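Long-range contacts in hypothetical protein YfiH (Bacillus licheniformis, PDB 6DZD), which probably catalyses the phosphorolysis of adenosine, inosine and S-methyl-5'-thioadenosine, may also deaminate adenosine, and binds zinc: residues A[33-38]-A[271-276]; A[48-53]-A[267-272]. One frame throughout, in Å; residues are numbered along the deposited sequence.

Interaction 1: residues A[33-38]-A[271-276]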
ATOM      1  N   GLY A  33      -4.310  -4.732   7.174  1.00 19.06           N
ATOM      2  CA  GLY A  33      -2.977  -5.215   7.479  1.00 20.22           C
ATOM      3  C   GLY A  33      -2.083  -5.251   6.256  1.00 19.81           C
ATOM      4  O   GLY A  33      -2.417  -4.716   5.197  1.00 18.44           O
ATOM      5  N   PHE A  34      -0.947  -5.939   6.423  1.00 20.18           N
ATOM      6  CA  PHE A  34       0.172  -5.989   5.482  1.00 19.89           C
ATOM      7  C   PHE A  34       0.879  -7.325   5.674  1.00 21.05           C
ATOM      8  O   PHE A  34       1.145  -7.717   6.811  1.00 21.94           O
ATOM      9  CB  PHE A  34       1.131  -4.824   5.761  1.00 19.79           C
ATOM     10  CG  PHE A  34       2.098  -4.502   4.652  1.00 18.85           C
ATOM     11  CD1 PHE A  34       1.692  -3.766   3.549  1.00 17.35           C
ATOM     12  CD2 PHE A  34       3.440  -4.850   4.763  1.00 19.30           C
ATOM     13  CE1 PHE A  34       2.588  -3.416   2.545  1.00 16.48           C
ATOM     14  CE2 PHE A  34       4.358  -4.511   3.764  1.00 18.46           C
ATOM     15  CZ  PHE A  34       3.933  -3.784   2.647  1.00 17.09           C
ATOM     16  N   THR A  35       1.166  -8.036   4.595  1.00 18.22           N
ATOM     17  CA  THR A  35       1.816  -9.322   4.806  1.00 19.07           C
ATOM     18  C   THR A  35       3.338  -9.153   4.897  1.00 18.81           C
ATOM     19  O   THR A  35       3.912  -8.122   4.525  1.00 18.11           O
ATOM     20  CB  THR A  35       1.444 -10.334   3.709  1.00 19.18           C
ATOM     21  OG1 THR A  35       1.815  -9.826   2.425  1.00 18.03           O
ATOM     22  CG2 THR A  35      -0.062 -10.635   3.739  1.00 19.45           C
ATOM     23  N   THR A  36       3.988 -10.203   5.380  1.00 21.13           N
ATOM     24  CA  THR A  36       5.430 -10.296   5.518  1.00 20.80           C
ATOM     25  C   THR A  36       5.963 -11.279   4.488  1.00 20.95           C
ATOM     26  O   THR A  36       5.208 -11.912   3.754  1.00 21.49           O
ATOM     27  CB  THR A  36       5.832 -10.766   6.922  1.00 21.08           C
ATOM     28  OG1 THR A  36       5.647 -12.189   7.003  1.00 21.64           O
ATOM     29  CG2 THR A  36       5.017 -10.094   8.012  1.00 21.27           C
ATOM     30  N   LYS A  37       7.289 -11.382   4.446  1.00 20.50           N
ATOM     31  CA  LYS A  37       8.003 -12.273   3.530  1.00 20.54           C
ATOM     32  C   LYS A  37       7.734 -13.756   3.807  1.00 21.27           C
ATOM     33  O   LYS A  37       7.890 -14.595   2.916  1.00 21.57           O
ATOM     34  CB  LYS A  37       9.508 -11.980   3.707  1.00 19.94           C
ATOM     35  CG  LYS A  37      10.485 -12.176   2.556  1.00 19.46           C
ATOM     36  CD  LYS A  37      11.950 -12.036   3.068  1.00 19.27           C
ATOM     37  N   ASN A  38       7.346 -14.091   5.027  1.00 21.38           N
ATOM     38  CA  ASN A  38       7.455 -15.448   5.543  1.00 21.88           C
ATOM     39  C   ASN A  38       6.169 -16.280   5.561  1.00 22.84           C
ATOM     40  O   ASN A  38       5.044 -15.766   5.646  1.00 23.14           O
ATOM     41  CB  ASN A  38       8.049 -15.375   6.938  1.00 22.12           C
ATOM     42  CG  ASN A  38       9.183 -14.386   7.006  1.00 21.65           C
ATOM     43  OD1 ASN A  38      10.140 -14.480   6.219  1.00 21.42           O
ATOM     44  ND2 ASN A  38       9.093 -13.423   7.939  1.00 21.66           N
ATOM     45  N   MET A 271       1.532  -7.802   0.304  1.00 17.11           N
ATOM     46  CA  MET A 271       0.299  -7.122  -0.067  1.00 16.65           C
ATOM     47  C   MET A 271      -0.315  -6.423   1.141  1.00 16.19           C
ATOM     48  O   MET A 271      -0.185  -6.888   2.280  1.00 16.26           O
ATOM     49  CB  MET A 271      -0.716  -8.081  -0.711  1.00 16.96           C
ATOM     50  CG  MET A 271      -1.280  -9.084   0.226  1.00 16.77           C
ATOM     51  SD  MET A 271      -2.405 -10.161  -0.625  1.00 16.94           S
ATOM     52  CE  MET A 271      -3.305 -10.935   0.712  1.00 16.65           C
ATOM     53  N   SER A 272      -0.912  -5.261   0.896  1.00 17.67           N
ATOM     54  CA  SER A 272      -1.788  -4.638   1.871  1.00 17.52           C
ATOM     55  C   SER A 272      -3.229  -5.040   1.563  1.00 17.36           C
ATOM     56  O   SER A 272      -3.592  -5.291   0.411  1.00 17.29           O
ATOM     57  CB  SER A 272      -1.621  -3.117   1.876  1.00 17.44           C
ATOM     58  OG  SER A 272      -2.182  -2.505   0.738  1.00 17.27           O
ATOM     59  N   PHE A 273      -4.045  -5.121   2.610  1.00 17.90           N
ATOM     60  CA  PHE A 273      -5.429  -5.545   2.478  1.00 17.68           C
ATOM     61  C   PHE A 273      -6.280  -4.794   3.487  1.00 18.01           C
ATOM     62  O   PHE A 273      -5.825  -4.477   4.590  1.00 18.59           O
ATOM     63  CB  PHE A 273      -5.577  -7.056   2.695  1.00 17.91           C
ATOM     64  CG  PHE A 273      -5.019  -7.509   3.990  1.00 18.28           C
ATOM     65  CD1 PHE A 273      -5.792  -7.475   5.140  1.00 18.76           C
ATOM     66  CD2 PHE A 273      -3.710  -7.911   4.076  1.00 18.48           C
ATOM     67  CE1 PHE A 273      -5.272  -7.859   6.334  1.00 19.43           C
ATOM     68  CE2 PHE A 273      -3.168  -8.300   5.273  1.00 18.91           C
ATOM     69  CZ  PHE A 273      -3.947  -8.286   6.404  1.00 19.27           C
ATOM     70  N   ILE A 274      -7.522  -4.523   3.110  1.00 18.02           N
ATOM     71  CA  ILE A 274      -8.470  -3.897   4.021  1.00 18.70           C
ATOM     72  C   ILE A 274      -9.875  -4.293   3.588  1.00 19.18           C
ATOM     73  O   ILE A 274     -10.129  -4.557   2.410  1.00 19.01           O
ATOM     74  CB  ILE A 274      -8.290  -2.358   4.072  1.00 18.73           C
ATOM     75  CG1 ILE A 274      -8.953  -1.780   5.323  1.00 20.00           C
ATOM     76  CG2 ILE A 274      -8.834  -1.694   2.791  1.00 18.34           C
ATOM     77  CD1 ILE A 274      -8.749  -0.300   5.514  1.00 20.82           C
ATOM     78  N   GLY A 275     -10.774  -4.392   4.562  1.00 21.22           N
ATOM     79  CA  GLY A 275     -12.154  -4.731   4.282  1.00 22.45           C
ATOM     80  C   GLY A 275     -13.000  -4.615   5.528  1.00 23.92           C
ATOM     81  O   GLY A 275     -12.492  -4.634   6.655  1.00 24.17           O
ATOM     82  N   LEU A 276     -14.306  -4.501   5.307  1.00 25.77           N
ATOM     83  CA  LEU A 276     -15.307  -4.444   6.362  1.00 27.60           C
ATOM     84  C   LEU A 276     -16.047  -5.775   6.396  1.00 29.12           C
ATOM     85  O   LEU A 276     -16.293  -6.374   5.344  1.00 29.09           O
ATOM     86  CB  LEU A 276     -16.295  -3.301   6.121  1.00 28.32           C
ATOM     87  CG  LEU A 276     -15.693  -1.890   6.054  1.00 27.19           C
ATOM     88  CD1 LEU A 276     -16.257  -1.105   4.869  1.00 27.05           C
ATOM     89  CD2 LEU A 276     -15.944  -1.141   7.348  1.00 28.36           C
TER

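Interaction 2: residues A[48-53]-A[267-272]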
ATOM      1  N   SER A  48       9.232 -16.211   0.827  1.00 19.41           N
ATOM      2  CA  SER A  48       8.449 -17.373   0.404  1.00 20.58           C
ATOM      3  C   SER A  48       6.971 -17.032   0.189  1.00 21.30           C
ATOM      4  O   SER A  48       6.284 -17.737  -0.555  1.00 22.34           O
ATOM      5  CB  SER A  48       8.556 -18.509   1.420  1.00 20.99           C
ATOM      6  OG  SER A  48       8.074 -18.107   2.693  1.00 20.81           O
ATOM      7  N   LEU A  49       6.477 -15.968   0.830  1.00 19.57           N
ATOM      8  CA  LEU A  49       5.062 -15.596   0.729  1.00 20.09           C
ATOM      9  C   LEU A  49       4.851 -14.530  -0.343  1.00 19.40           C
ATOM     10  O   LEU A  49       4.337 -13.434  -0.094  1.00 18.56           O
ATOM     11  CB  LEU A  49       4.525 -15.124   2.077  1.00 19.83           C
ATOM     12  CG  LEU A  49       2.992 -15.106   2.106  1.00 20.39           C
ATOM     13  CD1 LEU A  49       2.426 -16.531   2.177  1.00 21.29           C
ATOM     14  CD2 LEU A  49       2.431 -14.218   3.223  1.00 19.93           C
ATOM     15  N   ASN A  50       5.214 -14.876  -1.571  1.00 17.81           N
ATOM     16  CA  ASN A  50       4.979 -13.950  -2.664  1.00 17.18           C
ATOM     17  C   ASN A  50       3.498 -13.878  -2.989  1.00 17.50           C
ATOM     18  O   ASN A  50       2.824 -14.907  -3.091  1.00 18.66           O
ATOM     19  CB  ASN A  50       5.745 -14.355  -3.907  1.00 17.58           C
ATOM     20  CG  ASN A  50       5.426 -13.458  -5.058  1.00 17.24           C
ATOM     21  OD1 ASN A  50       5.236 -12.255  -4.880  1.00 16.23           O
ATOM     22  ND2 ASN A  50       5.320 -14.034  -6.243  1.00 18.20           N
ATOM     23  N   THR A  51       2.983 -12.657  -3.142  1.00 18.50           N
ATOM     24  CA  THR A  51       1.574 -12.468  -3.452  1.00 18.20           C
ATOM     25  C   THR A  51       1.324 -11.823  -4.808  1.00 17.70           C
ATOM     26  O   THR A  51       0.166 -11.559  -5.148  1.00 17.30           O
ATOM     27  CB  THR A  51       0.916 -11.613  -2.368  1.00 16.71           C
ATOM     28  OG1 THR A  51       1.560 -10.340  -2.364  1.00 15.04           O
ATOM     29  CG2 THR A  51       1.076 -12.261  -0.995  1.00 17.93           C
ATOM     30  N   GLY A  52       2.363 -11.571  -5.600  1.00 16.72           N
ATOM     31  CA  GLY A  52       2.197 -10.957  -6.900  1.00 17.09           C
ATOM     32  C   GLY A  52       2.109 -12.010  -7.988  1.00 19.52           C
ATOM     33  O   GLY A  52       2.925 -12.940  -8.042  1.00 20.55           O
ATOM     34  N   LEU A  53       1.097 -11.863  -8.844  1.00 17.88           N
ATOM     35  CA  LEU A  53       0.959 -12.692 -10.026  1.00 19.77           C
ATOM     36  C   LEU A  53       1.661 -12.078 -11.226  1.00 20.46           C
ATOM     37  O   LEU A  53       1.645 -12.661 -12.309  1.00 21.21           O
ATOM     38  CB  LEU A  53      -0.523 -12.920 -10.354  1.00 19.63           C
ATOM     39  CG  LEU A  53      -1.362 -13.868  -9.487  1.00 19.53           C
ATOM     40  CD1 LEU A  53      -2.861 -13.795  -9.846  1.00 19.82           C
ATOM     41  CD2 LEU A  53      -0.832 -15.300  -9.593  1.00 20.43           C
ATOM     42  N   THR A 267      12.106 -10.088  -7.308  1.00 23.91           N
ATOM     43  CA  THR A 267      11.739 -10.422  -5.936  1.00 22.73           C
ATOM     44  C   THR A 267      10.226 -10.581  -5.828  1.00 21.27           C
ATOM     45  O   THR A 267       9.479 -10.304  -6.769  1.00 21.07           O
ATOM     46  CB  THR A 267      12.221  -9.349  -4.951  1.00 22.01           C
ATOM     47  OG1 THR A 267      11.943  -9.779  -3.625  1.00 21.32           O
ATOM     48  CG2 THR A 267      11.495  -8.030  -5.156  1.00 20.65           C
ATOM     49  N   GLY A 268       9.780 -11.032  -4.655  1.00 20.49           N
ATOM     50  CA  GLY A 268       8.360 -11.159  -4.393  1.00 19.28           C
ATOM     51  C   GLY A 268       7.720  -9.824  -4.013  1.00 17.74           C
ATOM     52  O   GLY A 268       8.350  -8.768  -4.001  1.00 17.58           O
ATOM     53  N   ARG A 269       6.424  -9.883  -3.723  1.00 16.79           N
ATOM     54  CA  ARG A 269       5.650  -8.715  -3.310  1.00 15.49           C
ATOM     55  C   ARG A 269       4.833  -9.098  -2.094  1.00 14.92           C
ATOM     56  O   ARG A 269       4.188 -10.154  -2.085  1.00 15.29           O
ATOM     57  CB  ARG A 269       4.690  -8.212  -4.396  1.00 15.18           C
ATOM     58  CG  ARG A 269       5.314  -7.844  -5.722  1.00 16.01           C
ATOM     59  CD  ARG A 269       6.019  -6.519  -5.637  1.00 16.05           C
ATOM     60  NE  ARG A 269       6.621  -6.136  -6.909  1.00 16.90           N
ATOM     61  CZ  ARG A 269       7.758  -6.637  -7.387  1.00 18.15           C
ATOM     62  NH1 ARG A 269       8.431  -7.554  -6.695  1.00 18.57           N
ATOM     63  NH2 ARG A 269       8.230  -6.212  -8.550  1.00 19.31           N
ATOM     64  N   MET A 270       4.871  -8.252  -1.075  1.00 15.86           N
ATOM     65  CA  MET A 270       3.885  -8.324  -0.012  1.00 15.30           C
ATOM     66  C   MET A 270       2.575  -7.724  -0.513  1.00 14.54           C
ATOM     67  O   MET A 270       2.489  -7.201  -1.629  1.00 14.54           O
ATOM     68  CB  MET A 270       4.378  -7.580   1.235  1.00 15.56           C
ATOM     69  CG  MET A 270       5.682  -8.101   1.780  1.00 16.79           C
ATOM     70  SD  MET A 270       7.168  -7.439   0.962  1.00 18.09           S
ATOM     71  CE  MET A 270       6.954  -5.670   1.225  1.00 18.23           C
ATOM     72  N   MET A 271       1.532  -7.802   0.304  1.00 17.11           N
ATOM     73  CA  MET A 271       0.299  -7.122  -0.067  1.00 16.65           C
ATOM     74  C   MET A 271      -0.315  -6.423   1.141  1.00 16.19           C
ATOM     75  O   MET A 271      -0.185  -6.888   2.280  1.00 16.26           O
ATOM     76  CB  MET A 271      -0.716  -8.081  -0.711  1.00 16.96           C
ATOM     77  CG  MET A 271      -1.280  -9.084   0.226  1.00 16.77           C
ATOM     78  SD  MET A 271      -2.405 -10.161  -0.625  1.00 16.94           S
ATOM     79  CE  MET A 271      -3.305 -10.935   0.712  1.00 16.65           C
ATOM     80  N   SER A 272      -0.912  -5.261   0.896  1.00 17.67           N
ATOM     81  CA  SER A 272      -1.788  -4.638   1.871  1.00 17.52           C
ATOM     82  C   SER A 272      -3.229  -5.040   1.563  1.00 17.36           C
ATOM     83  O   SER A 272      -3.592  -5.291   0.411  1.00 17.29           O
ATOM     84  CB  SER A 272      -1.621  -3.117   1.876  1.00 17.44           C
ATOM     85  OG  SER A 272      -2.182  -2.505   0.738  1.00 17.27           O
TER

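Interaction 1: residues A[33-38]-A[271-276]
Thr-35 and Met-271 are joined by two hydrogen bonds. The amide N of Thr-35 donates to the carbonyl O of Met-271 at 2.9 Å. In return, Met-271 N donates to Thr-35 OG1, also at 2.9 Å. The side-chain hydroxyl thus takes the place of a backbone carbonyl here. It can do so because OG1 sits between the backbone N and the carbonyl carbon of its own residue (chi1 58°). Further along, Gly-33 and Phe-273 form an antiparallel hydrogen-bonded pair. Gly-33 N donates to Phe-273 O at 3.0 Å, and Phe-273 N donates to Gly-33 O. That second donor lies 36° out of the carbonyl plane. Gly-33 O also accepts a hydrogen bond from Tyr-136 OH. Between these pairs, Phe-34 and Ser-272 form a non-hydrogen-bonded pair.

The Phe-273 ring folds back over Gly-33. Its CG lies between the backbone N and the carbonyl carbon (chi1 55°), which swings the ring across to the neighbouring strand. Gly-33 CA lies over the ring face, 3.8 Å from its centroid, in a CH-pi contact. Thr-35 CG2 reaches the same ring obliquely at CE2. On the other sheet face, Ser-272 CB meets the edge of the Phe-34 ring at CD1, 3.8 Å away. Phe-34 and Ser-272 both also touch Tyr-136 of strand 133-139 in the second sheet. Thr-35 CG2 and OG1 meet CG of Met-271, whose chain runs extended beyond that atom.

The contact is a buried antiparallel pairing in the middle of a six-stranded mixed sheet. Gly-33 bonds to Phe-273 and Thr-35 to Met-271, while the backbones of Phe-34 and Ser-272 bond to Leu-15 and Leu-127 on the flanking strands. The lack of a side chain at Gly-33 lets an aromatic ring lie directly on the backbone.

Interaction 2: residues A[48-53]-A[267-272]
Asn-50 OD1 accepts two hydrogen bonds, from Arg-269 N at 2.9 Å and from Gly-52 N at 3.0 Å. The two donors reach it from opposite faces of the amide plane. The bond from Gly-52 is nearly straight at hydrogen (173°) and closes an Asx turn. The Asn-50 side chain leaves with CG anti to the backbone N (chi1 176°), which carries OD1 to the peptide between Gly-268 and Arg-269. Gly-268 CA packs against OD1 at 3.3 Å. On the far end of the amide, ND2 is hydrogen-bonded to Asp-57 OD2.

Arg-269 O is gripped twice as well. Thr-51 N donates to it at 3.0 Å, in the carbonyl plane. Thr-51 OG1 donates at 2.6 Å from above that plane, 52° out of it. One residue thus supplies both donors. The Thr-51 side chain crosses that of Met-271 at about a right angle, with CB 4.0 Å from Met-271 SD. The Arg-269 side chain bends at chi2 and turns back on the backbone of the preceding residue, where NH1 donates to Gly-268 O.

Asn-50 O and Thr-51 O are held in turn by Asn-65 and Arg-66 of helix 59-72. The Asx turn at Asn-50 shapes the irregular loop, and the same OD1, with the two donors of Thr-51, ties it to the residues leading into strand 270-276.

Interactions 1 and 2 follow one another along strand 270-276 and share Met-271 and Ser-272. Their centres are 10 Å apart. Met-271 meets Thr-35 in interaction 1 and Thr-51 in interaction 2. The loop 48-53 also meets segment 33-38: Leu-49 N lies 2.9 Å from Lys-37 O, a probable hydrogen bond. Neither contact binds the zinc ion, which Cys-189, Cys-190, Cys-249 and Cys-252 hold. The side chains of Phe-34 and Met-270 lie about 13 and 12 Å from that ion. Those of Ser-272 and Arg-269 lie near, without touching, Cys-132, His-149 and Asp-114, a cluster that may belong to the active site. Together the contacts join the sheet to the loop before helix 59-72.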